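Local coordinates for nitrogenase molybdenum-iron protein alpha chain (Clostridium pasteurianum, PDB 4WES), which forms, with the beta chain, the molybdenum-iron component of nitrogenase, which reduces dinitrogen to ammonium at a metal cluster containing molybdenum, iron and sulfur, at residues A[261-266]-A[376-381]; A[370-375]-A[382-387]; A[272-277]-A[423-428]. All blocks are in the same frame, centred on the assembly; numbering follows the deposited sequence.

Contact 1: A[261-266]-A[376-381]. With ICS (iron-sulfur-molybdenum cluster with interstitial carbon), chain F.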
loop_
_atom_site.group_PDB
_atom_site.type_symbol
_atom_site.label_atom_id
_atom_site.label_comp_id
_atom_site.label_asym_id
_atom_site.label_seq_id
_atom_site.Cartn_x
_atom_site.Cartn_y
_atom_site.Cartn_z
ATOM N N GLN A 261 20.682 -24.639 28.280
ATOM C CA GLN A 261 21.063 -23.712 27.215
ATOM C C GLN A 261 21.371 -22.328 27.821
ATOM O O GLN A 261 22.505 -21.899 27.784
ATOM C CB GLN A 261 19.969 -23.639 26.132
ATOM C CG GLN A 261 20.251 -22.658 24.989
ATOM C CD GLN A 261 21.443 -23.041 24.173
ATOM O OE1 GLN A 261 21.583 -24.208 23.788
ATOM N NE2 GLN A 261 22.286 -22.063 23.855
ATOM N N CYS A 262 20.367 -21.689 28.399
ATOM C CA CYS A 262 20.595 -20.454 29.134
ATOM C C CYS A 262 20.922 -20.778 30.592
ATOM O O CYS A 262 20.015 -21.124 31.375
ATOM C CB CYS A 262 19.377 -19.530 29.094
ATOM S SG CYS A 262 19.692 -18.095 30.105
ATOM N N HIS A 263 22.199 -20.696 30.958
ATOM C CA HIS A 263 22.561 -20.960 32.340
ATOM C C HIS A 263 21.903 -19.992 33.311
ATOM O O HIS A 263 21.369 -20.387 34.358
ATOM C CB HIS A 263 24.084 -20.935 32.505
ATOM C CG HIS A 263 24.529 -21.066 33.921
ATOM N ND1 HIS A 263 24.879 -19.981 34.701
ATOM C CD2 HIS A 263 24.668 -22.159 34.719
ATOM C CE1 HIS A 263 25.212 -20.413 35.907
ATOM N NE2 HIS A 263 25.082 -21.731 35.955
ATOM N N ARG A 264 21.973 -18.691 33.020
ATOM C CA ARG A 264 21.565 -17.701 33.980
ATOM C C ARG A 264 20.107 -17.879 34.416
ATOM O O ARG A 264 19.792 -17.790 35.603
ATOM C CB ARG A 264 21.775 -16.283 33.378
ATOM C CG ARG A 264 21.396 -15.122 34.268
ATOM C CD ARG A 264 22.254 -14.939 35.503
ATOM N NE ARG A 264 21.862 -15.785 36.630
ATOM C CZ ARG A 264 22.656 -16.531 37.375
ATOM N NH1 ARG A 264 23.919 -16.746 37.067
ATOM N NH2 ARG A 264 22.126 -17.149 38.423
ATOM N N SER A 265 19.197 -18.073 33.444
ATOM C CA SER A 265 17.795 -18.024 33.779
ATOM C C SER A 265 17.263 -19.297 34.425
ATOM O O SER A 265 16.224 -19.235 35.086
ATOM C CB SER A 265 16.918 -17.739 32.552
ATOM O OG SER A 265 16.947 -18.820 31.621
ATOM N N ILE A 266 17.950 -20.436 34.251
ATOM C CA ILE A 266 17.351 -21.722 34.617
ATOM C C ILE A 266 18.210 -22.565 35.509
ATOM O O ILE A 266 17.801 -23.682 35.901
ATOM C CB ILE A 266 16.939 -22.543 33.344
ATOM C CG1 ILE A 266 15.676 -23.384 33.543
ATOM C CG2 ILE A 266 18.115 -23.303 32.788
ATOM C CD1 ILE A 266 14.427 -22.567 33.828
ATOM N N GLU A 376 32.889 -15.899 34.697
ATOM C CA GLU A 376 34.107 -16.526 35.207
ATOM C C GLU A 376 34.013 -18.031 35.361
ATOM O O GLU A 376 35.030 -18.696 35.607
ATOM C CB GLU A 376 34.467 -15.920 36.557
ATOM C CG GLU A 376 34.702 -14.409 36.558
ATOM C CD GLU A 376 34.932 -13.827 37.924
ATOM O OE1 GLU A 376 35.706 -14.456 38.704
ATOM O OE2 GLU A 376 34.350 -12.759 38.242
ATOM N N GLY A 377 32.803 -18.564 35.275
ATOM C CA GLY A 377 32.518 -19.953 35.518
ATOM C C GLY A 377 31.953 -20.268 36.878
ATOM O O GLY A 377 32.140 -19.509 37.841
ATOM N N ARG A 378 31.223 -21.362 36.975
ATOM C CA ARG A 378 30.578 -21.744 38.220
ATOM C C ARG A 378 31.523 -22.050 39.373
ATOM O O ARG A 378 31.122 -22.040 40.551
ATOM C CB ARG A 378 29.639 -22.935 37.999
ATOM C CG ARG A 378 28.369 -22.572 37.262
ATOM C CD ARG A 378 27.490 -23.786 37.008
ATOM N NE ARG A 378 27.042 -24.411 38.245
ATOM C CZ ARG A 378 25.955 -24.072 38.937
ATOM N NH1 ARG A 378 25.677 -24.720 40.061
ATOM N NH2 ARG A 378 25.114 -23.152 38.507
ATOM N N GLU A 379 32.788 -22.294 39.061
ATOM C CA GLU A 379 33.767 -22.541 40.106
ATOM C C GLU A 379 33.907 -21.349 41.042
ATOM O O GLU A 379 34.385 -21.548 42.152
ATOM C CB GLU A 379 35.145 -22.899 39.533
ATOM C CG GLU A 379 35.729 -21.910 38.549
ATOM C CD GLU A 379 35.435 -22.267 37.089
ATOM O OE1 GLU A 379 34.253 -22.608 36.695
ATOM O OE2 GLU A 379 36.418 -22.180 36.322
ATOM N N VAL A 380 33.503 -20.145 40.623
ATOM C CA VAL A 380 33.640 -18.986 41.515
ATOM C C VAL A 380 32.451 -18.810 42.469
ATOM O O VAL A 380 32.491 -17.936 43.339
ATOM C CB VAL A 380 33.908 -17.666 40.769
ATOM C CG1 VAL A 380 35.066 -17.814 39.796
ATOM C CG2 VAL A 380 32.648 -17.128 40.092
ATOM N N ILE A 381 31.419 -19.629 42.349
ATOM C CA ILE A 381 30.195 -19.439 43.143
ATOM C C ILE A 381 30.458 -19.310 44.657
ATOM O O ILE A 381 29.896 -18.425 45.313
ATOM C CB ILE A 381 29.126 -20.508 42.813
ATOM C CG1 ILE A 381 28.507 -20.208 41.433
ATOM C CG2 ILE A 381 28.067 -20.558 43.896
ATOM C CD1 ILE A 381 27.569 -21.280 40.925
HETATM FE FE1 ICS F . 18.539 -16.454 29.018
HETATM MO MO1 ICS F . 16.477 -10.667 25.753
HETATM FE FE2 ICS F . 17.390 -14.078 29.343
HETATM FE FE3 ICS F . 16.899 -15.503 27.136
HETATM FE FE4 ICS F . 19.302 -14.443 27.538
HETATM FE FE5 ICS F . 18.551 -12.278 26.349
HETATM FE FE6 ICS F . 16.617 -11.955 28.105
HETATM FE FE7 ICS F . 16.169 -13.320 25.948
HETATM C CX ICS F . 17.537 -13.618 27.409
HETATM S S1A ICS F . 19.550 -14.545 29.821
HETATM S S1B ICS F . 18.050 -10.377 27.458
HETATM S S2A ICS F . 16.328 -16.084 29.277
HETATM S S2B ICS F . 16.330 -12.337 30.236
HETATM S S3A ICS F . 20.649 -13.105 26.365
HETATM S S3B ICS F . 14.759 -11.849 26.889
HETATM S S4A ICS F . 18.870 -16.548 26.734
HETATM S S4B ICS F . 17.432 -12.331 24.410
HETATM S S5A ICS F . 15.376 -15.328 25.510
#
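H263 NE2 accepts a hydrogen bond from R378 NH2 at 2.9 Å, the one polar link between 261-266 and 376-381. The N-H...N angle is 164°. NH2 lies close to the imidazole plane, and NE2 is nearly in the plane of the guanidinium; the two planes nevertheless stand 74° apart, so the groups meet edge to edge with a strong twist rather than stacked. The other ring nitrogen, ND1, is hydrogen-bonded to D374 OD1, and with both ends held the ring's rotation is probably fixed.

Torsions on both sides bring the pair together. H263 carries its ring anti to its own backbone N (chi1 174°), pointing it at the 376-381 loop. R378 CD passes 3.3 Å from H263 NE2, and the bend at chi3 beyond it turns NH2 back to the same nitrogen. A carbon of I381, CD1, lies 3.8 Å above the R378 guanidinium plane and over its centre. R378 NH1 makes a salt bridge to E271, about two turns further along the same helix as H263. The arginine itself opens a turn of 3-10 helix at 378-381, which G377 introduces with a positive phi.

Helix 263-277 starts at the iron-molybdenum cofactor, and H263 leaves it away from the cluster. C262 is its N-cap, following strand 257-260 of a parallel sheet, and C262 SG binds FE1 of the cluster at 2.3 Å. C262 SG also accepts from S265 N at 3.4 Å, a capping bond. S265 OG, hydrogen-bonded to Y216 OH, lies 3.7 Å from the cluster sulfide S2A.

Contact 2: A[370-375]-A[382-387]; sequences AHRDDY and PTIKID
R372 and T383 supply the direct polar contact: R372 NH1 donates to T383 OG1 at 3.1 Å. The angle at hydrogen, 146°, shows a bent bond, and OG1 sits 22° out of the guanidinium plane. The hydroxyl has another partner in V380 O, and R372 is held more strongly by a salt bridge from NE to E376.

Two waters widen this link. One accepts from R372 NH2 at 3.0 Å and donates to T383 OG1, so that it bridges the same two side chains. The other accepts from R372 NH1 and from K385 N at 3.2 Å, which connects the guanidinium to the backbone of the outgoing loop.

Van der Waals contact comes from I384. Its CG1 is anti to the carbonyl carbon (chi1 -66°) and the chain continues extended, which carries CD1 to 4.0 Å from the aliphatic R372 CB and also lays it against the polar D373 OD1, at 3.7 Å.

Helix 372-376, with H371 at its N-cap position, is thus joined to the loop that leaves it for helix 411-419. Helix 263-277 is a further neighbour, where D374 pairs with R264 and H371 touches Y268.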
loop_
_atom_site.group_PDB
_atom_site.type_symbol
_atom_site.label_atom_id
_atom_site.label_comp_id
_atom_site.label_asym_id
_atom_site.label_seq_id
_atom_site.Cartn_x
_atom_site.Cartn_y
_atom_site.Cartn_z
ATOM N N ALA A 370 24.083 -10.718 33.810
ATOM C CA ALA A 370 24.662 -11.983 34.221
ATOM C C ALA A 370 25.409 -11.807 35.541
ATOM O O ALA A 370 25.756 -10.704 35.956
ATOM C CB ALA A 370 25.611 -12.503 33.154
ATOM N N HIS A 371 25.704 -12.934 36.177
ATOM C CA HIS A 371 26.392 -12.942 37.438
ATOM C C HIS A 371 27.861 -13.336 37.208
ATOM O O HIS A 371 28.234 -13.760 36.109
ATOM C CB HIS A 371 25.728 -13.892 38.447
ATOM C CG HIS A 371 24.291 -13.584 38.734
ATOM N ND1 HIS A 371 23.607 -14.249 39.727
ATOM C CD2 HIS A 371 23.376 -12.787 38.131
ATOM C CE1 HIS A 371 22.349 -13.848 39.737
ATOM N NE2 HIS A 371 22.174 -12.963 38.781
ATOM N N ARG A 372 28.682 -13.266 38.263
ATOM C CA ARG A 372 30.096 -13.597 38.098
ATOM C C ARG A 372 30.280 -15.002 37.542
ATOM O O ARG A 372 31.219 -15.231 36.774
ATOM C CB ARG A 372 30.851 -13.444 39.416
ATOM C CG ARG A 372 31.182 -11.996 39.768
ATOM C CD ARG A 372 32.021 -11.916 41.028
ATOM N NE ARG A 372 33.277 -12.631 40.859
ATOM C CZ ARG A 372 33.822 -13.398 41.777
ATOM N NH1 ARG A 372 33.346 -13.433 43.011
ATOM N NH2 ARG A 372 34.880 -14.110 41.455
ATOM N N ASP A 373 29.418 -15.956 37.918
ATOM C CA ASP A 373 29.556 -17.317 37.414
ATOM C C ASP A 373 29.387 -17.415 35.896
ATOM O O ASP A 373 29.974 -18.322 35.248
ATOM C CB ASP A 373 28.655 -18.333 38.149
ATOM C CG ASP A 373 27.243 -17.831 38.453
ATOM O OD1 ASP A 373 27.058 -16.705 38.937
ATOM O OD2 ASP A 373 26.330 -18.662 38.282
ATOM N N ASP A 374 28.527 -16.587 35.307
ATOM C CA ASP A 374 28.381 -16.597 33.848
ATOM C C ASP A 374 29.631 -16.065 33.150
ATOM O O ASP A 374 29.946 -16.486 32.036
ATOM C CB ASP A 374 27.169 -15.792 33.427
ATOM C CG ASP A 374 25.902 -16.311 34.087
ATOM O OD1 ASP A 374 25.443 -17.405 33.707
ATOM O OD2 ASP A 374 25.434 -15.623 35.009
ATOM N N TYR A 375 30.290 -15.074 33.757
ATOM C CA TYR A 375 31.538 -14.526 33.211
ATOM C C TYR A 375 32.725 -15.442 33.458
ATOM O O TYR A 375 33.516 -15.696 32.542
ATOM C CB TYR A 375 31.814 -13.162 33.817
ATOM C CG TYR A 375 30.925 -12.018 33.379
ATOM C CD1 TYR A 375 31.141 -11.366 32.174
ATOM C CD2 TYR A 375 29.867 -11.573 34.168
ATOM C CE1 TYR A 375 30.374 -10.271 31.772
ATOM C CE2 TYR A 375 29.100 -10.483 33.797
ATOM C CZ TYR A 375 29.354 -9.821 32.594
ATOM O OH TYR A 375 28.618 -8.757 32.185
ATOM N N PRO A 382 31.343 -20.154 45.228
ATOM C CA PRO A 382 31.576 -20.033 46.683
ATOM C C PRO A 382 32.131 -18.669 47.140
ATOM O O PRO A 382 32.039 -18.342 48.334
ATOM C CB PRO A 382 32.588 -21.141 46.961
ATOM C CG PRO A 382 32.318 -22.165 45.902
ATOM C CD PRO A 382 31.976 -21.369 44.677
ATOM N N THR A 383 32.681 -17.895 46.206
ATOM C CA THR A 383 33.301 -16.614 46.508
ATOM C C THR A 383 32.381 -15.435 46.258
ATOM O O THR A 383 32.757 -14.284 46.530
ATOM C CB THR A 383 34.568 -16.377 45.647
ATOM O OG1 THR A 383 34.220 -16.071 44.281
ATOM C CG2 THR A 383 35.553 -17.518 45.722
ATOM N N ILE A 384 31.192 -15.689 45.711
ATOM C CA ILE A 384 30.309 -14.589 45.344
ATOM C C ILE A 384 29.685 -13.986 46.613
ATOM O O ILE A 384 29.040 -14.686 47.381
ATOM C CB ILE A 384 29.228 -15.043 44.343
ATOM C CG1 ILE A 384 29.891 -15.436 43.022
ATOM C CG2 ILE A 384 28.217 -13.925 44.123
ATOM C CD1 ILE A 384 28.933 -15.921 41.971
ATOM N N LYS A 385 29.920 -12.684 46.795
ATOM C CA LYS A 385 29.425 -11.910 47.916
ATOM C C LYS A 385 27.963 -11.609 47.707
ATOM O O LYS A 385 27.562 -11.183 46.665
ATOM C CB LYS A 385 30.162 -10.579 47.982
ATOM C CG LYS A 385 31.655 -10.695 48.250
ATOM C CD LYS A 385 32.449 -9.752 47.362
ATOM C CE LYS A 385 33.817 -10.331 47.043
ATOM N NZ LYS A 385 34.372 -9.771 45.780
ATOM N N ILE A 386 27.192 -11.738 48.754
ATOM C CA ILE A 386 25.787 -11.479 48.692
ATOM C C ILE A 386 25.564 -9.969 48.707
ATOM O O ILE A 386 25.918 -9.310 49.646
ATOM C CB ILE A 386 25.091 -12.091 49.914
ATOM C CG1 ILE A 386 25.512 -13.568 50.092
ATOM C CG2 ILE A 386 23.582 -11.928 49.785
ATOM C CD1 ILE A 386 24.833 -14.279 51.245
ATOM N N ASP A 387 24.968 -9.415 47.668
ATOM C CA ASP A 387 24.866 -7.993 47.537
ATOM C C ASP A 387 23.549 -7.498 48.192
ATOM O O ASP A 387 22.506 -8.177 48.165
ATOM C CB ASP A 387 24.937 -7.751 46.028
ATOM C CG ASP A 387 24.667 -6.368 45.660
ATOM O OD1 ASP A 387 25.625 -5.670 45.366
ATOM O OD2 ASP A 387 23.484 -6.038 45.644
HETATM O O HOH W 1 31.836 -11.395 44.519
HETATM O O HOH W 2 36.938 -15.802 42.769
#

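Contact 3: A[272-277]-A[423-428]; sequences MMETKY and PLSSYG
The backbones stay well apart, the nearest pair of CA atoms, E274 and S425, being 8.8 Å from each other, with helical angles over 272-276, Y277 ending the helix, and S425, left-handed with positive phi, in a segment without regular helix or strand. Side chains must therefore span the gap, and one pair does so. S425 OG donates to E274 OE1 at 2.7 Å, a short hydrogen bond between a neutral hydroxyl and a carboxylate. The hydroxyl comes from the syn side of OE1, 24° out of the carboxylate plane. The distance of 3.6 Å from S425 OG to the second oxygen, E274 OE2, identifies a single bond and not a shared one.

Reach is supplied mainly by the glutamate. E274 CG is anti to the backbone N (chi1 -175°) and the chain is extended beyond it, so the carboxylate is held out from the helix flank towards the loop. S425 needs less: both CB atoms face the opposite segment, and the OG lies beside its own backbone N, anti to the carbonyl carbon. S425 CB stays 3.7 Å from E274 OE1, and the two segments bury just 60 Å² together, so the contact is a narrow polar bridge between partly exposed residues.

Strand 281-283, which follows the helix and forms one border of its parallel sheet within the chain, lies alongside both partners. W281 touches the side chains of E274 and S425 and shares a backbone hydrogen bond with S425; L424 packs on I282 and against helix 411-419, while M272 and M273 on the helix side rest on M194 of helix 182-196.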
loop_
_atom_site.group_PDB
_atom_site.type_symbol
_atom_site.label_atom_id
_atom_site.label_comp_id
_atom_site.label_asym_id
_atom_site.label_seq_id
_atom_site.Cartn_x
_atom_site.Cartn_y
_atom_site.Cartn_z
ATOM N N MET A 272 18.154 -27.685 41.483
ATOM C CA MET A 272 17.127 -28.258 42.355
ATOM C C MET A 272 16.617 -29.593 41.849
ATOM O O MET A 272 16.298 -30.472 42.647
ATOM C CB MET A 272 15.982 -27.275 42.604
ATOM C CG MET A 272 16.430 -26.092 43.435
ATOM S SD MET A 272 15.130 -24.948 43.931
ATOM C CE MET A 272 14.864 -24.058 42.403
ATOM N N MET A 273 16.517 -29.767 40.531
ATOM C CA MET A 273 16.105 -31.054 39.985
ATOM C C MET A 273 17.152 -32.128 40.264
ATOM O O MET A 273 16.816 -33.293 40.495
ATOM C CB MET A 273 15.780 -30.956 38.505
ATOM C CG MET A 273 14.517 -30.187 38.225
ATOM S SD MET A 273 14.034 -30.176 36.487
ATOM C CE MET A 273 13.390 -31.834 36.318
ATOM N N GLU A 274 18.434 -31.765 40.193
ATOM C CA GLU A 274 19.473 -32.704 40.552
ATOM C C GLU A 274 19.356 -33.096 42.032
ATOM O O GLU A 274 19.430 -34.277 42.375
ATOM C CB GLU A 274 20.874 -32.165 40.252
ATOM C CG GLU A 274 21.967 -33.194 40.508
ATOM C CD GLU A 274 23.341 -32.815 40.033
ATOM O OE1 GLU A 274 23.502 -31.766 39.389
ATOM O OE2 GLU A 274 24.266 -33.560 40.366
ATOM N N THR A 275 19.166 -32.114 42.928
ATOM C CA THR A 275 19.085 -32.417 44.344
ATOM C C THR A 275 17.851 -33.271 44.674
ATOM O O THR A 275 17.928 -34.240 45.449
ATOM C CB THR A 275 19.030 -31.114 45.133
ATOM O OG1 THR A 275 20.226 -30.378 44.855
ATOM C CG2 THR A 275 18.850 -31.368 46.597
ATOM N N LYS A 276 16.696 -32.881 44.134
ATOM C CA LYS A 276 15.431 -33.484 44.537
ATOM C C LYS A 276 15.173 -34.825 43.848
ATOM O O LYS A 276 14.666 -35.749 44.481
ATOM C CB LYS A 276 14.275 -32.524 44.277
ATOM C CG LYS A 276 12.921 -33.055 44.728
ATOM C CD LYS A 276 11.843 -31.969 44.691
ATOM C CE LYS A 276 10.484 -32.523 45.075
ATOM N NZ LYS A 276 9.456 -31.465 45.205
ATOM N N TYR A 277 15.504 -34.915 42.564
ATOM C CA TYR A 277 15.176 -36.092 41.743
ATOM C C TYR A 277 16.388 -36.965 41.361
ATOM O O TYR A 277 16.199 -38.098 40.930
ATOM C CB TYR A 277 14.419 -35.659 40.473
ATOM C CG TYR A 277 13.126 -34.983 40.762
ATOM C CD1 TYR A 277 12.048 -35.684 41.323
ATOM C CD2 TYR A 277 12.944 -33.625 40.516
ATOM C CE1 TYR A 277 10.850 -35.059 41.629
ATOM C CE2 TYR A 277 11.761 -33.020 40.806
ATOM C CZ TYR A 277 10.706 -33.719 41.354
ATOM O OH TYR A 277 9.534 -33.073 41.638
ATOM N N PRO A 423 30.418 -31.479 30.407
ATOM C CA PRO A 423 30.172 -30.412 31.389
ATOM C C PRO A 423 28.982 -30.753 32.299
ATOM O O PRO A 423 27.960 -30.051 32.325
ATOM C CB PRO A 423 29.897 -29.200 30.516
ATOM C CG PRO A 423 29.250 -29.786 29.290
ATOM C CD PRO A 423 29.977 -31.095 29.051
ATOM N N LEU A 424 29.119 -31.876 33.016
ATOM C CA LEU A 424 28.116 -32.287 33.993
ATOM C C LEU A 424 28.113 -31.312 35.176
ATOM O O LEU A 424 29.125 -31.123 35.851
ATOM C CB LEU A 424 28.369 -33.722 34.455
ATOM C CG LEU A 424 27.843 -34.808 33.535
ATOM C CD1 LEU A 424 28.543 -36.116 33.758
ATOM C CD2 LEU A 424 26.339 -34.992 33.713
ATOM N N SER A 425 26.954 -30.725 35.414
ATOM C CA SER A 425 26.752 -29.765 36.504
ATOM C C SER A 425 27.840 -28.718 36.533
ATOM O O SER A 425 28.304 -28.335 37.587
ATOM C CB SER A 425 26.628 -30.523 37.836
ATOM O OG SER A 425 25.626 -31.527 37.693
ATOM N N SER A 426 28.227 -28.227 35.362
ATOM C CA SER A 426 29.291 -27.243 35.308
ATOM C C SER A 426 29.069 -26.301 34.147
ATOM O O SER A 426 28.292 -26.570 33.219
ATOM C CB SER A 426 30.635 -27.923 35.241
ATOM O OG SER A 426 30.754 -28.627 34.062
ATOM N N TYR A 427 29.721 -25.135 34.221
ATOM C CA TYR A 427 29.680 -24.125 33.159
ATOM C C TYR A 427 30.925 -23.303 33.303
ATOM O O TYR A 427 31.113 -22.647 34.334
ATOM C CB TYR A 427 28.455 -23.243 33.302
ATOM C CG TYR A 427 28.306 -22.104 32.291
ATOM C CD1 TYR A 427 28.711 -22.248 30.969
ATOM C CD2 TYR A 427 27.742 -20.901 32.666
ATOM C CE1 TYR A 427 28.529 -21.232 30.060
ATOM C CE2 TYR A 427 27.556 -19.872 31.756
ATOM C CZ TYR A 427 27.956 -20.034 30.456
ATOM O OH TYR A 427 27.717 -19.022 29.537
ATOM N N GLY A 428 31.775 -23.330 32.283
ATOM C CA GLY A 428 33.054 -22.618 32.352
ATOM C C GLY A 428 32.981 -21.116 32.262
ATOM O O GLY A 428 33.948 -20.445 32.603
#

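How the contacts relate
Helix 263-277 serves contacts 1 and 3, its cluster-facing start in the first and its last turns in the third, while 376-381 of contact 1 lies in the chain between the two segments of contact 2, 370-375 and 382-387. Contact 1 is partly buried and joins the residue after the cofactor ligand to an arginine; contact 2 is partly buried too, but enlists water and an aliphatic chain; contact 3 is a surface contact resting on a single hydroxyl-carboxylate bond. D374 ties contact 2 to the helix start of contact 1, and Y427 of contact 3 joins in as well, its O meeting R378 N and its ring packing on H263.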